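Local structure of acetyl-coa acetyltransferase (Zoogloea ramigera, 2WL6) at residues Gly55-Ala60 against Gly84-Cys89; Asp197-Phe202 against Asp214-Ile219. The protein catalyses the thiolase reaction, interconverting two acetyl-CoA molecules and acetoacetyl-CoA plus free CoA, the carbon-carbon bond-forming Claisen step that probably supplies polyhydroxybutyrate synthesis. The protein carries 2 engineered substitutions. One frame throughout, in Å; residues are numbered along the deposited sequence.

How the interactions relate
Interactions 1 and 2 follow one another along the chain, the first closing before the second opens, and both lie in the N-terminal thiolase domain sequence. Their centres lie 22 Å apart and their nearest atoms about 14 Å, so they do not touch. Interaction 1 (55-60 with 84-89) is buried at the ends of neighbouring strands 51-55 and 81-86, beside the second subunit. Interaction 2 (197-202 with 214-219) is partly buried and lies in the long insertion between strands 111-118 and 250-260. Cys-89, at the end of interaction 1, occupies a position consistent with the nucleophilic cysteine of thiolases, which places this contact next to the probable reaction centre.

Interaction 1 of 2, residues Gly55-Ala60 against Gly84-Cys89; sequences GQVLPA and GMNQLC
Gly-55 and Met-85 approach to 4.6 Å between their CA atoms, and one residue further the backbone N of Gln-56 donates to Met-85 O at 2.9 Å, with an N-H...O angle of 150°. The touching parts of the two backbones diverge by 58°, so beyond this bond side chains carry the contact. Val-57 faces the Asn-86 amide with both methyls: CG2 lies 3.3 Å from Asn-86 OD1, while CG1 lies 3.7 Å from Asn-86 ND2. The valine torsion explains this division, since with CG1 anti to the backbone N (chi1 180°) the two methyls reach different ends of the amide. Val-57 CG1 also meets Leu-88 CD2 at 4.0 Å, an apolar touch that ties the loop to the chain just before helix 91-104. The carboxamide has a second task. Asn-86 OD1 accepts from Leu-88 N at 2.7 Å in a nearly straight bond, which makes an Asx turn where strand 81-86 of the thiolase fold gives way to the loop bearing Cys-89. Replacing Asn-86 by an alanine would probably leave Leu-88 N without this acceptor, free the turn to shift, and strip the Val-57 methyls of the amide they pack on. On the neighbouring strand position, Met-85 SD rests 4.1 Å from Gly-55 CA. Gly-84, Met-85 and Asn-86 also pair antiparallel with a strand of the second subunit, carrying the sheet across the interface. The backbone N of Val-57 and that of Leu-58 donate to the carboxylate of Glu-117.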
# COMPACT_ATOMS: atom_id res chain seq x y z
N GLY A 55 -0.14 -19.32 21.88
CA GLY A 55 1.02 -18.76 21.19
C GLY A 55 0.60 -18.24 19.83
O GLY A 55 -0.43 -18.64 19.30
N GLN A 56 1.40 -17.35 19.24
CA GLN A 56 1.06 -16.76 17.96
C GLN A 56 2.13 -15.76 17.57
O GLN A 56 2.45 -14.86 18.34
CB GLN A 56 -0.27 -16.03 18.05
CG GLN A 56 -0.61 -15.28 16.79
CD GLN A 56 -1.99 -14.67 16.84
OE1 GLN A 56 -2.64 -14.70 17.87
NE2 GLN A 56 -2.44 -14.11 15.72
N VAL A 57 2.68 -15.91 16.37
CA VAL A 57 3.75 -15.02 15.93
C VAL A 57 3.32 -13.86 15.01
O VAL A 57 3.94 -12.83 15.07
CB VAL A 57 4.96 -15.80 15.34
CG1 VAL A 57 6.05 -14.88 14.88
CG2 VAL A 57 5.49 -16.70 16.40
N LEU A 58 2.24 -13.99 14.23
CA LEU A 58 1.92 -12.96 13.21
C LEU A 58 0.55 -12.25 13.29
O LEU A 58 -0.18 -12.18 12.28
CB LEU A 58 2.11 -13.53 11.80
CG LEU A 58 3.39 -14.32 11.53
CD1 LEU A 58 3.23 -15.17 10.27
CD2 LEU A 58 4.65 -13.40 11.46
N PRO A 59 0.23 -11.64 14.45
CA PRO A 59 -1.11 -11.13 14.72
C PRO A 59 -1.44 -9.80 14.02
O PRO A 59 -2.60 -9.43 13.93
CB PRO A 59 -1.07 -10.93 16.22
CG PRO A 59 0.32 -10.51 16.48
CD PRO A 59 1.20 -11.17 15.44
N ALA A 60 -0.43 -9.08 13.56
CA ALA A 60 -0.58 -7.84 12.81
C ALA A 60 -1.86 -7.76 11.97
O ALA A 60 -2.09 -8.60 11.10
CB ALA A 60 0.62 -7.68 11.92
N GLY A 84 -1.74 -13.87 24.35
CA GLY A 84 -0.99 -14.64 23.36
C GLY A 84 0.48 -14.48 23.68
O GLY A 84 0.80 -13.66 24.53
N MET A 85 1.37 -15.24 23.04
CA MET A 85 2.81 -15.04 23.25
C MET A 85 3.68 -15.50 22.10
O MET A 85 3.18 -16.15 21.21
CB MET A 85 3.28 -15.66 24.57
CG MET A 85 2.87 -17.08 24.79
SD MET A 85 3.99 -18.20 24.02
CE MET A 85 5.49 -17.97 24.96
N ASN A 86 4.95 -15.13 22.09
CA ASN A 86 5.80 -15.37 20.94
C ASN A 86 7.22 -15.75 21.30
O ASN A 86 8.06 -14.89 21.56
CB ASN A 86 5.83 -14.13 20.04
CG ASN A 86 6.79 -14.27 18.87
OD1 ASN A 86 7.43 -15.30 18.69
ND2 ASN A 86 6.89 -13.23 18.05
N GLN A 87 7.49 -17.05 21.33
CA GLN A 87 8.86 -17.54 21.38
C GLN A 87 9.07 -18.31 20.09
O GLN A 87 9.62 -19.43 20.11
CB GLN A 87 9.07 -18.47 22.57
CG GLN A 87 10.54 -18.66 22.92
CD GLN A 87 10.78 -19.78 23.90
OE1 GLN A 87 9.86 -20.30 24.52
NE2 GLN A 87 12.04 -20.15 24.04
N LEU A 88 8.58 -17.75 18.98
CA LEU A 88 8.66 -18.40 17.67
C LEU A 88 8.06 -19.84 17.62
O LEU A 88 7.03 -20.10 18.26
CB LEU A 88 10.09 -18.37 17.18
CG LEU A 88 10.56 -16.93 17.00
CD1 LEU A 88 11.96 -16.92 16.46
CD2 LEU A 88 9.64 -16.22 16.02
N CYS A 89 8.69 -20.74 16.87
CA CYS A 89 8.26 -22.14 16.76
C CYS A 89 7.95 -22.77 18.10
O CYS A 89 7.17 -23.72 18.15
CB CYS A 89 9.35 -23.00 16.16
SG CYS A 89 9.56 -22.88 14.43

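Interaction 2 of 2, residues Asp197-Phe202 against Asp214-Ile219; sequences DEIVPF and DADEYI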
# COMPACT_ATOMS: atom_id res chain seq x y z
N ASP A 197 -8.45 -39.09 15.41
CA ASP A 197 -8.67 -38.70 16.82
C ASP A 197 -8.39 -37.25 17.16
O ASP A 197 -9.14 -36.61 17.88
CB ASP A 197 -7.79 -39.54 17.72
CG ASP A 197 -8.36 -40.86 17.93
OD1 ASP A 197 -9.59 -40.92 17.88
OD2 ASP A 197 -7.61 -41.83 18.14
N GLU A 198 -7.27 -36.74 16.67
CA GLU A 198 -6.84 -35.46 17.13
C GLU A 198 -7.53 -34.35 16.37
O GLU A 198 -8.10 -33.46 16.98
CB GLU A 198 -5.31 -35.37 17.07
CG GLU A 198 -4.70 -35.43 15.69
CD GLU A 198 -3.22 -35.83 15.69
OE1 GLU A 198 -2.85 -36.78 16.43
OE2 GLU A 198 -2.44 -35.20 14.94
N ILE A 199 -7.54 -34.41 15.04
CA ILE A 199 -8.12 -33.34 14.24
C ILE A 199 -9.59 -33.07 14.57
O ILE A 199 -10.38 -33.98 14.73
CB ILE A 199 -8.05 -33.64 12.74
CG1 ILE A 199 -6.61 -33.86 12.31
CG2 ILE A 199 -8.63 -32.50 11.97
CD1 ILE A 199 -6.43 -34.13 10.82
N VAL A 200 -9.93 -31.79 14.68
CA VAL A 200 -11.30 -31.35 14.89
C VAL A 200 -11.70 -30.68 13.58
O VAL A 200 -10.90 -29.96 12.99
CB VAL A 200 -11.38 -30.36 16.07
CG1 VAL A 200 -10.56 -29.14 15.74
CG2 VAL A 200 -12.80 -29.97 16.35
N PRO A 201 -12.92 -30.95 13.10
CA PRO A 201 -13.25 -30.34 11.79
C PRO A 201 -13.49 -28.86 11.98
O PRO A 201 -14.03 -28.45 13.00
CB PRO A 201 -14.57 -31.04 11.38
CG PRO A 201 -14.81 -32.14 12.43
CD PRO A 201 -14.03 -31.76 13.66
N PHE A 202 -13.05 -28.07 11.02
CA PHE A 202 -13.37 -26.65 11.01
C PHE A 202 -14.24 -26.33 9.80
O PHE A 202 -13.83 -26.59 8.67
CB PHE A 202 -12.09 -25.81 10.94
CG PHE A 202 -12.36 -24.32 10.91
CD1 PHE A 202 -12.41 -23.59 12.07
CD2 PHE A 202 -12.61 -23.66 9.71
CE1 PHE A 202 -12.67 -22.26 12.04
CE2 PHE A 202 -12.89 -22.32 9.70
CZ PHE A 202 -12.91 -21.63 10.86
N ASP A 214 -11.36 -31.26 7.16
CA ASP A 214 -11.01 -32.22 8.20
C ASP A 214 -9.85 -33.14 7.87
O ASP A 214 -9.70 -34.20 8.48
CB ASP A 214 -12.26 -32.98 8.67
CG ASP A 214 -12.94 -33.73 7.57
OD1 ASP A 214 -12.45 -33.68 6.41
OD2 ASP A 214 -13.97 -34.38 7.85
N ALA A 215 -9.01 -32.71 6.93
CA ALA A 215 -7.78 -33.43 6.63
C ALA A 215 -6.61 -32.49 6.29
O ALA A 215 -6.79 -31.52 5.57
CB ALA A 215 -8.03 -34.42 5.53
N ASP A 216 -5.42 -32.81 6.80
CA ASP A 216 -4.23 -32.00 6.57
C ASP A 216 -3.82 -31.94 5.12
O ASP A 216 -3.19 -32.85 4.62
CB ASP A 216 -3.05 -32.58 7.34
CG ASP A 216 -3.32 -32.71 8.80
OD1 ASP A 216 -3.46 -31.67 9.48
OD2 ASP A 216 -3.34 -33.85 9.28
N GLU A 217 -4.15 -30.85 4.43
CA GLU A 217 -4.02 -30.85 2.98
C GLU A 217 -2.63 -30.72 2.45
O GLU A 217 -2.43 -30.90 1.27
CB GLU A 217 -4.86 -29.74 2.37
CG GLU A 217 -4.31 -28.39 2.61
CD GLU A 217 -5.24 -27.35 2.07
OE1 GLU A 217 -5.98 -27.67 1.11
OE2 GLU A 217 -5.23 -26.22 2.62
N TYR A 218 -1.67 -30.40 3.31
CA TYR A 218 -0.30 -30.20 2.87
C TYR A 218 0.40 -31.49 2.50
O TYR A 218 1.37 -31.45 1.76
CB TYR A 218 0.53 -29.51 3.94
CG TYR A 218 1.84 -28.99 3.40
CD1 TYR A 218 1.86 -27.92 2.52
CD2 TYR A 218 3.05 -29.56 3.77
CE1 TYR A 218 3.04 -27.43 2.03
CE2 TYR A 218 4.25 -29.08 3.27
CZ TYR A 218 4.24 -28.01 2.41
OH TYR A 218 5.42 -27.51 1.93
N ILE A 219 -0.07 -32.61 3.02
CA ILE A 219 0.54 -33.91 2.77
C ILE A 219 0.41 -34.38 1.33
O ILE A 219 -0.65 -34.28 0.73
CB ILE A 219 -0.06 -34.97 3.67
CG1 ILE A 219 -0.08 -34.47 5.10
CG2 ILE A 219 0.75 -36.24 3.59
CD1 ILE A 219 -0.39 -35.56 6.09
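Ile-199 and Pro-201 meet Asp-214 and Asp-216 where the chain enters and leaves a small two-stranded antiparallel sheet, 202-203 with 212-213, whose strands are joined by the Phe-202 to Val-213 backbone bonding. The sheet belongs to the insertion between strands 111-118 and 250-260 of the thiolase fold, and its two flanking loops stay together beyond the paired strands. Pro-201 and Asp-214 are the closest backbone pair, 4.6 Å between CA atoms. No hydrogen bond joins the two segments; they bury 195 Å² by van der Waals packing alone.

Two sets of contacts make up that packing. At the sheet end, Pro-201 CB lies 4.1 Å from Asp-214 CB, a touch between methylene groups at an exposed edge. Deeper in, Ile-199 spreads its branches along 214-216. Its CG2, anti to the backbone N, comes to 4.0 Å from Asp-214 O, while CG1, anti to the carbonyl carbon (chi1 -58°), extends the chain (chi2 -178°) so that CD1 reaches the Asp-216 carboxylate. Ile-199 also packs on Arg-12 and Ala-14 of strand 5-17, and Asp-216 touches Ala-14 as well, so both loops lie against that central strand.

The polar part of the arrangement runs through the same strand. Asp-216 OD2 forms a salt bridge with Arg-12 NH2, and Asp-216 OD1 accepts from the backbone N of Val-15. Glu-198 OE2 pairs with Arg-12 NE; the arginine thus serves both loops and would probably ease the repulsion between Glu-198 OE2 and Asp-216 OD2, which are 5.9 Å apart. Beside the Asp-216 carboxylate sits the methyl of the isoleucine, with Ile-199 CD1 3.5 Å from Asp-216 OD2.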